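Local coordinates for initiator protein NS1 (Murine minute virus, PDB 4R94) that nicks DNA at the viral replication origin through its metal-dependent N-terminal nuclease domain and, as a full-length protein, also acts as an ATP-driven helicase, at residues A[27-32]-A[127-132]; A[38-43]-A[161-166]; A[64-69]-A[236-241]; A[77-82]-A[215-220]. All blocks are in the same frame, centred on the assembly; numbering follows the deposited sequence.

Contact 1 of 4, residues A[27-32]-A[127-132]. With MG (magnesium ion), chain B.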
loop_
_atom_site.group_PDB
_atom_site.type_symbol
_atom_site.label_atom_id
_atom_site.label_comp_id
_atom_site.label_asym_id
_atom_site.label_seq_id
_atom_site.Cartn_x
_atom_site.Cartn_y
_atom_site.Cartn_z
ATOM N N SER A 27 1.528 8.416 7.433
ATOM C CA SER A 27 1.869 8.057 6.069
ATOM C C SER A 27 2.980 7.026 6.099
ATOM O O SER A 27 4.061 7.280 6.642
ATOM C CB SER A 27 2.301 9.301 5.283
ATOM O OG SER A 27 2.897 8.939 4.039
ATOM N N PHE A 28 2.691 5.836 5.574
ATOM C CA PHE A 28 3.682 4.762 5.462
ATOM C C PHE A 28 3.943 4.387 4.008
ATOM O O PHE A 28 3.094 4.583 3.142
ATOM C CB PHE A 28 3.214 3.482 6.179
ATOM C CG PHE A 28 2.967 3.646 7.646
ATOM C CD1 PHE A 28 4.022 3.646 8.546
ATOM C CD2 PHE A 28 1.670 3.768 8.131
ATOM C CE1 PHE A 28 3.799 3.771 9.893
ATOM C CE2 PHE A 28 1.436 3.899 9.498
ATOM C CZ PHE A 28 2.511 3.925 10.372
ATOM N N VAL A 29 5.118 3.833 3.740
ATOM C CA VAL A 29 5.358 3.150 2.476
ATOM C C VAL A 29 5.844 1.736 2.765
ATOM O O VAL A 29 6.769 1.526 3.560
ATOM C CB VAL A 29 6.386 3.889 1.592
ATOM C CG1 VAL A 29 6.660 3.106 0.335
ATOM C CG2 VAL A 29 5.854 5.267 1.229
ATOM N N PHE A 30 5.171 0.767 2.151
ATOM C CA PHE A 30 5.573 -0.634 2.197
ATOM C C PHE A 30 6.368 -0.894 0.939
ATOM O O PHE A 30 5.933 -0.546 -0.168
ATOM C CB PHE A 30 4.357 -1.561 2.268
ATOM C CG PHE A 30 3.664 -1.587 3.620
ATOM C CD1 PHE A 30 2.923 -0.498 4.069
ATOM C CD2 PHE A 30 3.717 -2.733 4.406
ATOM C CE1 PHE A 30 2.269 -0.542 5.299
ATOM C CE2 PHE A 30 3.064 -2.791 5.629
ATOM C CZ PHE A 30 2.342 -1.702 6.082
ATOM N N LYS A 31 7.541 -1.494 1.088
ATOM C CA LYS A 31 8.340 -1.770 -0.107
ATOM C C LYS A 31 9.136 -3.041 0.042
ATOM O O LYS A 31 9.039 -3.736 1.048
ATOM C CB LYS A 31 9.278 -0.598 -0.400
ATOM C CG LYS A 31 10.315 -0.388 0.665
ATOM C CD LYS A 31 11.049 0.932 0.427
ATOM C CE LYS A 31 11.928 1.292 1.600
ATOM N NZ LYS A 31 12.477 2.681 1.434
ATOM N N ASN A 32 9.912 -3.357 -0.980
ATOM C CA ASN A 32 10.955 -4.364 -0.817
ATOM C C ASN A 32 12.148 -3.912 -1.634
ATOM O O ASN A 32 12.069 -2.934 -2.381
ATOM C CB ASN A 32 10.490 -5.779 -1.192
ATOM C CG ASN A 32 9.966 -5.903 -2.616
ATOM O OD1 ASN A 32 10.371 -5.182 -3.517
ATOM N ND2 ASN A 32 9.077 -6.869 -2.820
ATOM N N HIS A 127 6.037 -0.104 -4.910
ATOM C CA HIS A 127 5.893 0.229 -3.497
ATOM C C HIS A 127 4.434 0.522 -3.229
ATOM O O HIS A 127 3.653 0.695 -4.161
ATOM C CB HIS A 127 6.769 1.415 -3.101
ATOM C CG HIS A 127 6.483 2.667 -3.862
ATOM N ND1 HIS A 127 6.822 2.832 -5.192
ATOM C CD2 HIS A 127 5.895 3.823 -3.476
ATOM C CE1 HIS A 127 6.470 4.045 -5.581
ATOM N NE2 HIS A 127 5.895 4.663 -4.565
ATOM N N CYS A 128 4.064 0.579 -1.956
ATOM C CA CYS A 128 2.665 0.763 -1.610
ATOM C C CYS A 128 2.520 1.819 -0.524
ATOM O O CYS A 128 3.015 1.657 0.593
ATOM C CB CYS A 128 2.063 -0.590 -1.185
ATOM S SG CYS A 128 0.308 -0.486 -0.856
ATOM N N HIS A 129 1.876 2.925 -0.877
ATOM C CA HIS A 129 1.545 3.958 0.083
ATOM C C HIS A 129 0.359 3.555 0.940
ATOM O O HIS A 129 -0.641 3.047 0.437
ATOM C CB HIS A 129 1.216 5.257 -0.634
ATOM C CG HIS A 129 2.382 5.853 -1.338
ATOM N ND1 HIS A 129 3.207 6.775 -0.738
ATOM C CD2 HIS A 129 2.857 5.666 -2.591
ATOM C CE1 HIS A 129 4.141 7.146 -1.597
ATOM N NE2 HIS A 129 3.956 6.482 -2.726
ATOM N N VAL A 130 0.484 3.794 2.233
ATOM C CA VAL A 130 -0.633 3.640 3.154
ATOM C C VAL A 130 -0.825 4.891 3.994
ATOM O O VAL A 130 0.097 5.338 4.681
ATOM C CB VAL A 130 -0.435 2.443 4.097
ATOM C CG1 VAL A 130 -1.637 2.326 5.059
ATOM C CG2 VAL A 130 -0.218 1.182 3.297
ATOM N N LEU A 131 -2.034 5.439 3.954
ATOM C CA LEU A 131 -2.427 6.469 4.911
ATOM C C LEU A 131 -3.352 5.814 5.916
ATOM O O LEU A 131 -4.285 5.122 5.519
ATOM C CB LEU A 131 -3.141 7.633 4.213
ATOM C CG LEU A 131 -2.378 8.332 3.084
ATOM C CD1 LEU A 131 -3.218 9.511 2.554
ATOM C CD2 LEU A 131 -0.992 8.783 3.543
ATOM N N ILE A 132 -3.117 6.015 7.205
ATOM C CA ILE A 132 -3.998 5.394 8.194
ATOM C C ILE A 132 -4.051 6.202 9.486
ATOM O O ILE A 132 -3.019 6.671 9.990
ATOM C CB ILE A 132 -3.556 3.928 8.503
ATOM C CG1 ILE A 132 -4.531 3.249 9.470
ATOM C CG2 ILE A 132 -2.128 3.886 9.037
ATOM C CD1 ILE A 132 -4.367 1.741 9.512
HETATM MG MG MG B . 5.057 6.768 -4.621
HETATM O O HOH W 1 2.370 7.055 2.038
HETATM O O HOH W 2 6.852 7.270 -3.624
HETATM O O HOH W 3 5.872 6.952 -6.597
HETATM O O HOH W 4 4.677 8.781 -4.517
#
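S27 to K31 and H127 to L131 run antiparallel, and F28 and F30 form hydrogen-bonded pairs with V130 and C128. The bond from F28 N to V130 O is 2.8 Å long, nearly straight, and lies in the carbonyl plane. V29 sits opposite H129 in a non-hydrogen-bonded pair, so their side chains share a face with H127. H127 and H129, two residues apart, both turn their NE2 atoms to the magnesium ion, at 2.3 Å for H127 NE2 and 2.2 Å for H129 NE2. Three waters and E119 complete the six ligands. H127-C128-H129 matches the HUH motif (RCR-2) of rolling-circle nucleases. V29 touches both histidines: its CG1 meets H127 CB, and its CG2 is 3.6 Å from H129 ND1. One water accepts from H129 ND1 at 2.9 Å and donates to F28 O, and it also bonds S27 OG. Together with the metal bond this holds the H129 ring, and it satisfies ND1. G125 O accepts from H127 ND1. On the other face V130 CG2 packs obliquely on the F30 ring, 3.6 Å from F30 CE1, and I132 CG2 meets the edge of the F28 ring. That face packs on helix 81-104 through V94 and L98. Strand 183-185 flanks strand 24-31, and strand 112-121 flanks strand 125-134.

Contact 2 of 4, residues A[38-43]-A[161-166]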
loop_
_atom_site.group_PDB
_atom_site.type_symbol
_atom_site.label_atom_id
_atom_site.label_comp_id
_atom_site.label_asym_id
_atom_site.label_seq_id
_atom_site.Cartn_x
_atom_site.Cartn_y
_atom_site.Cartn_z
ATOM N N ASN A 38 23.476 -16.133 -1.190
ATOM C CA ASN A 38 24.145 -17.339 -1.677
ATOM C C ASN A 38 23.856 -17.603 -3.150
ATOM O O ASN A 38 23.559 -18.725 -3.542
ATOM C CB ASN A 38 23.725 -18.543 -0.833
ATOM C CG ASN A 38 24.128 -18.391 0.608
ATOM O OD1 ASN A 38 25.250 -17.969 0.906
ATOM N ND2 ASN A 38 23.209 -18.694 1.518
ATOM N N GLY A 39 23.906 -16.552 -3.958
ATOM C CA GLY A 39 23.691 -16.695 -5.387
ATOM C C GLY A 39 22.233 -16.712 -5.810
ATOM O O GLY A 39 21.939 -16.677 -7.006
ATOM N N LYS A 40 21.326 -16.767 -4.834
ATOM C CA LYS A 40 19.884 -16.822 -5.102
ATOM C C LYS A 40 19.314 -15.412 -5.198
ATOM O O LYS A 40 19.457 -14.626 -4.269
ATOM C CB LYS A 40 19.149 -17.591 -4.006
ATOM C CG LYS A 40 19.631 -19.015 -3.788
ATOM C CD LYS A 40 18.852 -19.655 -2.648
ATOM C CE LYS A 40 19.256 -21.108 -2.438
ATOM N NZ LYS A 40 18.463 -21.738 -1.342
ATOM N N ASP A 41 18.665 -15.104 -6.314
ATOM C CA ASP A 41 18.164 -13.759 -6.555
ATOM C C ASP A 41 16.730 -13.620 -6.066
ATOM O O ASP A 41 15.843 -14.346 -6.508
ATOM C CB ASP A 41 18.242 -13.410 -8.040
ATOM C CG ASP A 41 19.665 -13.152 -8.509
ATOM O OD1 ASP A 41 20.510 -12.744 -7.678
ATOM O OD2 ASP A 41 19.929 -13.336 -9.714
ATOM N N ILE A 42 16.511 -12.674 -5.164
ATOM C CA ILE A 42 15.184 -12.407 -4.638
ATOM C C ILE A 42 14.795 -11.002 -5.056
ATOM O O ILE A 42 15.236 -10.026 -4.452
ATOM C CB ILE A 42 15.145 -12.548 -3.104
ATOM C CG1 ILE A 42 15.804 -13.865 -2.683
ATOM C CG2 ILE A 42 13.707 -12.464 -2.592
ATOM C CD1 ILE A 42 15.867 -14.056 -1.189
ATOM N N GLY A 43 14.002 -10.906 -6.120
ATOM C CA GLY A 43 13.627 -9.623 -6.674
ATOM C C GLY A 43 12.316 -9.143 -6.095
ATOM O O GLY A 43 11.770 -9.764 -5.168
ATOM N N CYS A 161 7.566 -15.766 0.165
ATOM C CA CYS A 161 8.670 -15.843 -0.792
ATOM C C CYS A 161 8.605 -17.137 -1.599
ATOM O O CYS A 161 8.483 -18.208 -1.012
ATOM C CB CYS A 161 10.008 -15.748 -0.061
ATOM S SG CYS A 161 11.422 -15.631 -1.179
ATOM N N ASN A 162 8.689 -17.046 -2.929
ATOM C CA ASN A 162 8.610 -18.252 -3.764
ATOM C C ASN A 162 9.978 -18.827 -4.135
ATOM O O ASN A 162 10.057 -19.858 -4.817
ATOM C CB ASN A 162 7.782 -18.002 -5.044
ATOM C CG ASN A 162 8.320 -16.861 -5.914
ATOM O OD1 ASN A 162 7.696 -15.803 -6.025
ATOM N ND2 ASN A 162 9.459 -17.087 -6.562
ATOM N N VAL A 163 11.046 -18.184 -3.679
ATOM C CA VAL A 163 12.390 -18.708 -3.901
ATOM C C VAL A 163 12.663 -19.757 -2.829
ATOM O O VAL A 163 12.394 -19.524 -1.658
ATOM C CB VAL A 163 13.457 -17.604 -3.862
ATOM C CG1 VAL A 163 14.854 -18.197 -4.052
ATOM C CG2 VAL A 163 13.172 -16.546 -4.929
ATOM N N GLN A 164 13.155 -20.923 -3.232
ATOM C CA GLN A 164 13.513 -21.959 -2.270
ATOM C C GLN A 164 14.667 -21.474 -1.402
ATOM O O GLN A 164 15.766 -21.222 -1.890
ATOM C CB GLN A 164 13.883 -23.258 -2.993
ATOM C CG GLN A 164 14.410 -24.358 -2.078
ATOM C CD GLN A 164 13.380 -25.437 -1.799
ATOM O OE1 GLN A 164 12.257 -25.390 -2.307
ATOM N NE2 GLN A 164 13.760 -26.421 -0.989
ATOM N N LEU A 165 14.412 -21.326 -0.110
ATOM C CA LEU A 165 15.419 -20.814 0.809
ATOM C C LEU A 165 15.731 -21.808 1.921
ATOM O O LEU A 165 14.831 -22.495 2.392
ATOM C CB LEU A 165 14.942 -19.506 1.433
ATOM C CG LEU A 165 14.660 -18.342 0.488
ATOM C CD1 LEU A 165 14.035 -17.200 1.267
ATOM C CD2 LEU A 165 15.949 -17.894 -0.178
ATOM N N THR A 166 16.991 -21.863 2.345
ATOM C CA THR A 166 17.364 -22.576 3.573
ATOM C C THR A 166 16.810 -21.832 4.785
ATOM O O THR A 166 16.439 -20.665 4.679
ATOM C CB THR A 166 18.890 -22.706 3.731
ATOM O OG1 THR A 166 19.469 -21.411 3.965
ATOM C CG2 THR A 166 19.524 -23.360 2.492
#
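The small two-stranded hairpin 35-37/40-42 packs here against the linker between helices 142-160 and 167-179. The K40 chain runs extended beyond CG down to the linker, and its NZ donates to Q164 O at 2.8 Å. The ammonium approaches that oxygen at a C=O...N angle of 138°, tilted 29° from the carbonyl plane. E169, in the first turns of helix 167-179, forms a salt bridge with the same NZ. The lysine therefore ties a linker carbonyl to a helix carboxylate. Its aliphatic part is used too, for K40 CD crosses L165 CD2 at 4.2 Å. Deeper in, I42 has CG1 beside its backbone N (chi1 -49°); with the chain extended at CG1, this sends CD1 toward L165. I42 CD1 and L165 CD2 meet tip to tip at 4.0 Å. The other branch, I42 CG2, rests 4.2 Å from C161 SG. V163 CG2 lies near D41 O, 3.8 Å away. L173 of helix 167-179 and Y47 also touch I42. T166 caps the helix start, and E169 accepts T166 N in return, consistent with a capping box. The arrangement is that of a beta hairpin laid over a helix-to-helix connection, with an apolar inner side and a lysine at its more exposed edge.

Contact 3 of 4, residues A[64-69]-A[236-241]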
loop_
_atom_site.group_PDB
_atom_site.type_symbol
_atom_site.label_atom_id
_atom_site.label_comp_id
_atom_site.label_asym_id
_atom_site.label_seq_id
_atom_site.Cartn_x
_atom_site.Cartn_y
_atom_site.Cartn_z
ATOM N N GLU A 64 -8.182 -8.332 -6.627
ATOM C CA GLU A 64 -8.514 -8.772 -7.978
ATOM C C GLU A 64 -9.743 -8.060 -8.502
ATOM O O GLU A 64 -9.743 -7.549 -9.612
ATOM C CB GLU A 64 -8.745 -10.294 -8.002
ATOM C CG GLU A 64 -7.488 -11.105 -7.758
ATOM C CD GLU A 64 -7.791 -12.553 -7.375
ATOM O OE1 GLU A 64 -8.969 -12.873 -7.119
ATOM O OE2 GLU A 64 -6.839 -13.347 -7.301
ATOM N N THR A 65 -10.795 -8.022 -7.696
ATOM C CA THR A 65 -12.046 -7.425 -8.154
ATOM C C THR A 65 -11.932 -5.906 -8.240
ATOM O O THR A 65 -12.516 -5.289 -9.106
ATOM C CB THR A 65 -13.211 -7.860 -7.249
ATOM O OG1 THR A 65 -13.420 -9.264 -7.453
ATOM C CG2 THR A 65 -14.501 -7.136 -7.607
ATOM N N THR A 66 -11.133 -5.311 -7.364
ATOM C CA THR A 66 -10.859 -3.882 -7.460
ATOM C C THR A 66 -10.153 -3.562 -8.774
ATOM O O THR A 66 -10.510 -2.592 -9.459
ATOM C CB THR A 66 -10.019 -3.405 -6.262
ATOM O OG1 THR A 66 -10.812 -3.501 -5.072
ATOM C CG2 THR A 66 -9.571 -1.963 -6.451
ATOM N N TRP A 67 -9.163 -4.377 -9.134
ATOM C CA TRP A 67 -8.505 -4.230 -10.427
ATOM C C TRP A 67 -9.506 -4.386 -11.566
ATOM O O TRP A 67 -9.551 -3.574 -12.494
ATOM C CB TRP A 67 -7.366 -5.244 -10.585
ATOM C CG TRP A 67 -6.718 -5.195 -11.948
ATOM C CD1 TRP A 67 -7.139 -5.844 -13.077
ATOM C CD2 TRP A 67 -5.548 -4.450 -12.330
ATOM N NE1 TRP A 67 -6.306 -5.550 -14.133
ATOM C CE2 TRP A 67 -5.322 -4.700 -13.700
ATOM C CE3 TRP A 67 -4.674 -3.594 -11.646
ATOM C CZ2 TRP A 67 -4.254 -4.134 -14.402
ATOM C CZ3 TRP A 67 -3.611 -3.027 -12.348
ATOM C CH2 TRP A 67 -3.412 -3.300 -13.711
ATOM N N ASP A 68 -10.313 -5.442 -11.492
ATOM C CA ASP A 68 -11.260 -5.741 -12.564
ATOM C C ASP A 68 -12.276 -4.610 -12.782
ATOM O O ASP A 68 -12.605 -4.269 -13.917
ATOM C CB ASP A 68 -12.003 -7.060 -12.270
ATOM C CG ASP A 68 -11.104 -8.282 -12.350
ATOM O OD1 ASP A 68 -10.045 -8.236 -13.018
ATOM O OD2 ASP A 68 -11.472 -9.303 -11.718
ATOM N N GLN A 69 -12.777 -4.032 -11.702
ATOM C CA GLN A 69 -13.835 -3.046 -11.815
ATOM C C GLN A 69 -13.273 -1.671 -12.200
ATOM O O GLN A 69 -13.993 -0.812 -12.719
ATOM C CB GLN A 69 -14.632 -2.961 -10.507
ATOM C CG GLN A 69 -15.178 -4.310 -9.977
ATOM C CD GLN A 69 -15.860 -5.201 -11.036
ATOM O OE1 GLN A 69 -16.836 -4.774 -11.674
ATOM N NE2 GLN A 69 -15.364 -6.467 -11.202
ATOM N N LYS A 236 -14.497 3.472 -1.462
ATOM C CA LYS A 236 -14.958 4.609 -2.252
ATOM C C LYS A 236 -14.157 4.842 -3.527
ATOM O O LYS A 236 -14.738 5.068 -4.594
ATOM C CB LYS A 236 -14.938 5.873 -1.390
ATOM C CG LYS A 236 -15.907 5.818 -0.221
ATOM C CD LYS A 236 -17.338 5.975 -0.703
ATOM C CE LYS A 236 -18.327 5.707 0.425
ATOM N NZ LYS A 236 -19.732 5.853 -0.047
ATOM N N THR A 237 -12.830 4.784 -3.434
ATOM C CA THR A 237 -12.010 5.022 -4.619
ATOM C C THR A 237 -11.675 3.745 -5.386
ATOM O O THR A 237 -11.280 3.827 -6.544
ATOM C CB THR A 237 -10.678 5.746 -4.270
ATOM O OG1 THR A 237 -9.869 4.918 -3.426
ATOM C CG2 THR A 237 -10.954 7.062 -3.555
ATOM N N ASN A 238 -11.871 2.578 -4.753
ATOM C CA ASN A 238 -11.430 1.284 -5.294
ATOM C C ASN A 238 -11.751 1.087 -6.759
ATOM O O ASN A 238 -10.888 0.754 -7.554
ATOM C CB ASN A 238 -12.082 0.110 -4.545
ATOM C CG ASN A 238 -11.694 0.039 -3.087
ATOM O OD1 ASN A 238 -11.734 1.030 -2.372
ATOM N ND2 ASN A 238 -11.352 -1.156 -2.629
ATOM N N PHE A 239 -13.018 1.275 -7.107
ATOM C CA PHE A 239 -13.468 0.864 -8.431
ATOM C C PHE A 239 -13.375 1.974 -9.463
ATOM O O PHE A 239 -13.765 1.787 -10.611
ATOM C CB PHE A 239 -14.914 0.342 -8.371
ATOM C CG PHE A 239 -15.100 -0.894 -7.519
ATOM C CD1 PHE A 239 -14.024 -1.664 -7.089
ATOM C CD2 PHE A 239 -16.383 -1.291 -7.160
ATOM C CE1 PHE A 239 -14.226 -2.800 -6.302
ATOM C CE2 PHE A 239 -16.592 -2.425 -6.379
ATOM C CZ PHE A 239 -15.513 -3.179 -5.954
ATOM N N LEU A 240 -12.846 3.132 -9.070
ATOM C CA LEU A 240 -12.773 4.259 -9.999
ATOM C C LEU A 240 -11.721 4.081 -11.097
ATOM O O LEU A 240 -10.571 3.728 -10.825
ATOM C CB LEU A 240 -12.485 5.557 -9.241
ATOM C CG LEU A 240 -13.474 5.957 -8.146
ATOM C CD1 LEU A 240 -13.091 7.327 -7.567
ATOM C CD2 LEU A 240 -14.892 5.985 -8.706
ATOM N N LYS A 241 -12.123 4.358 -12.338
ATOM C CA LYS A 241 -11.208 4.391 -13.472
ATOM C C LYS A 241 -10.388 5.681 -13.401
ATOM O O LYS A 241 -10.776 6.600 -12.680
ATOM C CB LYS A 241 -11.987 4.304 -14.782
ATOM C CG LYS A 241 -12.851 3.042 -14.889
ATOM C CD LYS A 241 -13.803 3.090 -16.080
ATOM C CE LYS A 241 -14.380 1.702 -16.353
ATOM N NZ LYS A 241 -14.906 1.065 -15.116
#
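F239 has CG beside its backbone N (chi1 -63°), which swings the ring toward helix 54-70, where Q69 lies alongside it, pointing the same way. Q69 CG is likewise beside its own backbone N (chi1 -53°). The phenylalanine is the third residue of a type I beta turn, T237 to L240, closed by L240 N to T237 O. The turn packs on the C-terminal part of helix 54-70 and leads into helix 242-252. Q69 CB sits over one face of the F239 ring, 3.9 Å from its centroid and offset toward the rim. This is a CH-pi contact. The glutamine bends at chi2, and its amide plane stands 70° from the ring, so its carbon chain, not a stacked amide, meets the phenylalanine. T66 comes to the ring from another direction. Its OG1 lies at the ring edge, 3.7 Å from F239 CE1, and the two side chains cross at about a right angle. T66 OG1 also takes a weak hydrogen bond from N238 ND2 at 3.4 Å. Its stronger partner is G62 O, one turn back in the same helix. N238 OD1 accepts from D232 N, so the asparagine amide is held mainly by D232 and only weakly joined to the helix. L229 of strand 227-232 and W235 of the following loop also touch T66. K241, the N-cap residue of helix 242-252, extends to the end of helix 54-70. A bend at chi4 brings K241 NZ to within 3.2 Å of Q69 O, a weak bond to a carbonyl near the C-terminal end of helix 54-70.

Contact 4 of 4, residues A[77-82]-A[215-220]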
loop_
_atom_site.group_PDB
_atom_site.type_symbol
_atom_site.label_atom_id
_atom_site.label_comp_id
_atom_site.label_asym_id
_atom_site.label_seq_id
_atom_site.Cartn_x
_atom_site.Cartn_y
_atom_site.Cartn_z
ATOM N N THR A 77 -5.048 -3.006 -22.075
ATOM C CA THR A 77 -4.081 -3.063 -20.990
ATOM C C THR A 77 -3.102 -4.198 -21.257
ATOM O O THR A 77 -3.517 -5.314 -21.565
ATOM C CB THR A 77 -4.766 -3.280 -19.628
ATOM O OG1 THR A 77 -6.050 -2.641 -19.621
ATOM C CG2 THR A 77 -3.911 -2.723 -18.504
ATOM N N THR A 78 -1.807 -3.919 -21.155
ATOM C CA THR A 78 -0.803 -4.952 -21.388
ATOM C C THR A 78 0.149 -5.122 -20.206
ATOM O O THR A 78 1.324 -5.420 -20.396
ATOM C CB THR A 78 0.042 -4.655 -22.656
ATOM O OG1 THR A 78 0.607 -3.341 -22.565
ATOM C CG2 THR A 78 -0.813 -4.759 -23.912
ATOM N N VAL A 79 -0.348 -4.920 -18.991
ATOM C CA VAL A 79 0.471 -5.178 -17.808
ATOM C C VAL A 79 0.727 -6.680 -17.691
ATOM O O VAL A 79 -0.205 -7.469 -17.836
ATOM C CB VAL A 79 -0.204 -4.668 -16.515
ATOM C CG1 VAL A 79 0.652 -5.001 -15.300
ATOM C CG2 VAL A 79 -0.454 -3.163 -16.599
ATOM N N ASP A 80 1.981 -7.064 -17.435
ATOM C CA ASP A 80 2.349 -8.475 -17.261
ATOM C C ASP A 80 1.450 -9.178 -16.248
ATOM O O ASP A 80 1.082 -8.608 -15.220
ATOM C CB ASP A 80 3.811 -8.622 -16.803
ATOM C CG ASP A 80 4.814 -8.319 -17.900
ATOM O OD1 ASP A 80 4.406 -8.179 -19.074
ATOM O OD2 ASP A 80 6.022 -8.226 -17.586
ATOM N N GLU A 81 1.108 -10.425 -16.537
ATOM C CA GLU A 81 0.307 -11.215 -15.624
ATOM C C GLU A 81 1.015 -11.419 -14.288
ATOM O O GLU A 81 0.366 -11.378 -13.239
ATOM C CB GLU A 81 -0.034 -12.564 -16.256
ATOM C CG GLU A 81 -0.959 -12.422 -17.447
ATOM C CD GLU A 81 -2.215 -11.644 -17.105
ATOM O OE1 GLU A 81 -2.859 -11.974 -16.085
ATOM O OE2 GLU A 81 -2.554 -10.695 -17.847
ATOM N N MET A 82 2.333 -11.626 -14.329
ATOM C CA MET A 82 3.109 -11.852 -13.107
ATOM C C MET A 82 3.074 -10.610 -12.223
ATOM O O MET A 82 3.035 -10.702 -10.997
ATOM C CB MET A 82 4.563 -12.218 -13.428
ATOM C CG MET A 82 5.455 -12.341 -12.186
ATOM S SD MET A 82 7.082 -13.083 -12.472
ATOM C CE MET A 82 6.620 -14.664 -13.161
ATOM N N LYS A 215 -0.978 8.834 -12.959
ATOM C CA LYS A 215 -1.365 8.144 -14.192
ATOM C C LYS A 215 -1.427 6.621 -14.021
ATOM O O LYS A 215 -0.564 6.026 -13.379
ATOM C CB LYS A 215 -0.383 8.492 -15.317
ATOM C CG LYS A 215 -0.713 7.830 -16.653
ATOM C CD LYS A 215 -0.075 8.575 -17.820
ATOM C CE LYS A 215 -0.406 7.913 -19.152
ATOM N NZ LYS A 215 0.022 8.761 -20.303
ATOM N N LYS A 216 -2.446 5.996 -14.604
ATOM C CA LYS A 216 -2.654 4.553 -14.484
ATOM C C LYS A 216 -1.625 3.773 -15.288
ATOM O O LYS A 216 -1.406 4.030 -16.479
ATOM C CB LYS A 216 -4.075 4.183 -14.934
ATOM C CG LYS A 216 -4.412 2.681 -14.961
ATOM C CD LYS A 216 -4.674 2.142 -13.574
ATOM C CE LYS A 216 -5.220 0.700 -13.614
ATOM N NZ LYS A 216 -6.659 0.663 -14.014
ATOM N N ILE A 217 -0.984 2.820 -14.626
ATOM C CA ILE A 217 -0.072 1.909 -15.307
ATOM C C ILE A 217 -0.848 0.947 -16.208
ATOM O O ILE A 217 -1.757 0.243 -15.757
ATOM C CB ILE A 217 0.771 1.111 -14.297
ATOM C CG1 ILE A 217 1.694 2.059 -13.525
ATOM C CG2 ILE A 217 1.546 -0.024 -14.993
ATOM C CD1 ILE A 217 2.334 1.403 -12.304
ATOM N N SER A 218 -0.478 0.905 -17.485
ATOM C CA SER A 218 -1.200 0.079 -18.453
ATOM C C SER A 218 -0.270 -0.795 -19.285
ATOM O O SER A 218 -0.714 -1.508 -20.183
ATOM C CB SER A 218 -2.022 0.971 -19.380
ATOM O OG SER A 218 -1.180 1.943 -19.972
ATOM N N THR A 219 1.022 -0.729 -18.983
ATOM C CA THR A 219 2.036 -1.420 -19.766
ATOM C C THR A 219 3.069 -2.089 -18.877
ATOM O O THR A 219 3.210 -1.750 -17.703
ATOM C CB THR A 219 2.781 -0.445 -20.715
ATOM O OG1 THR A 219 3.507 0.513 -19.935
ATOM C CG2 THR A 219 1.812 0.296 -21.621
ATOM N N SER A 220 3.795 -3.042 -19.445
ATOM C CA SER A 220 5.030 -3.512 -18.837
ATOM C C SER A 220 6.168 -3.253 -19.825
ATOM O O SER A 220 6.081 -3.654 -20.984
ATOM C CB SER A 220 4.941 -4.987 -18.464
ATOM O OG SER A 220 4.076 -5.182 -17.355
HETATM O O HOH W 5 3.225 -3.394 -22.420
#
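S218 O accepts the backbone N-H of T78 N at 2.8 Å, with an N-H...O angle of 166°. The donor is tilted 27° from the carbonyl plane. T78 OG1 stands between the backbone N and the carbonyl carbon (chi1 54°), which turns it to the T219 side. There a water joins it, 2.6 Å from T78 OG1, and accepts the backbone N-H of S220 at 3.0 Å. The water thus links T78 to S220. S220 OG forms the next link. It takes the backbone N-H of D80 at 2.8 Å and almost straight. D80 is the N-cap residue of helix 81-104, but its carboxylate makes no capping bond. Instead that carboxylate lies against the serine, with D80 OD1 3.3 Å from S220 CB. Between these polar links lies V79. V79 CG2 points over the backbone of 215-220, 3.6 Å from S218 C. The same V79 CG2 packs at 4.1 Å on I217 CG2. W67 of helix 54-70 packs against V79. I217 also rests on F228 of strand 227-232, and its side chain lies about 6 Å from that of the metal ligand E119. I217 O is buried with no partner in the model. The bonds that join the two loops use backbone N-H groups and small hydroxyls, with V79 against I217 as the apolar part. With T78 N, D80 N and S220 N as the donors, the contact probably depends on the path of the two backbones more than on large side chains.

Contact 1 is the buried centre: two strands of the main sheet, regular backbone bonds and the magnesium site. The other three are partly buried and join outer loops, helices and a small hairpin. Contact 2 is the farthest out, about 24 Å between its centre and that of contact 1, and combines a lysine's polar end with aliphatic packing. Contacts 3 and 4 touch, as W67 of 64-69 packs on V79 and makes a cation-pi contact with K216. Both border strand 227-232, yet contact 3 relies on an aromatic face and weak polar bonds, whereas contact 4 has short bonds from backbone N-H groups and a water. Only contact 1 holds metal ligands, though I217 brings contact 4 near E119.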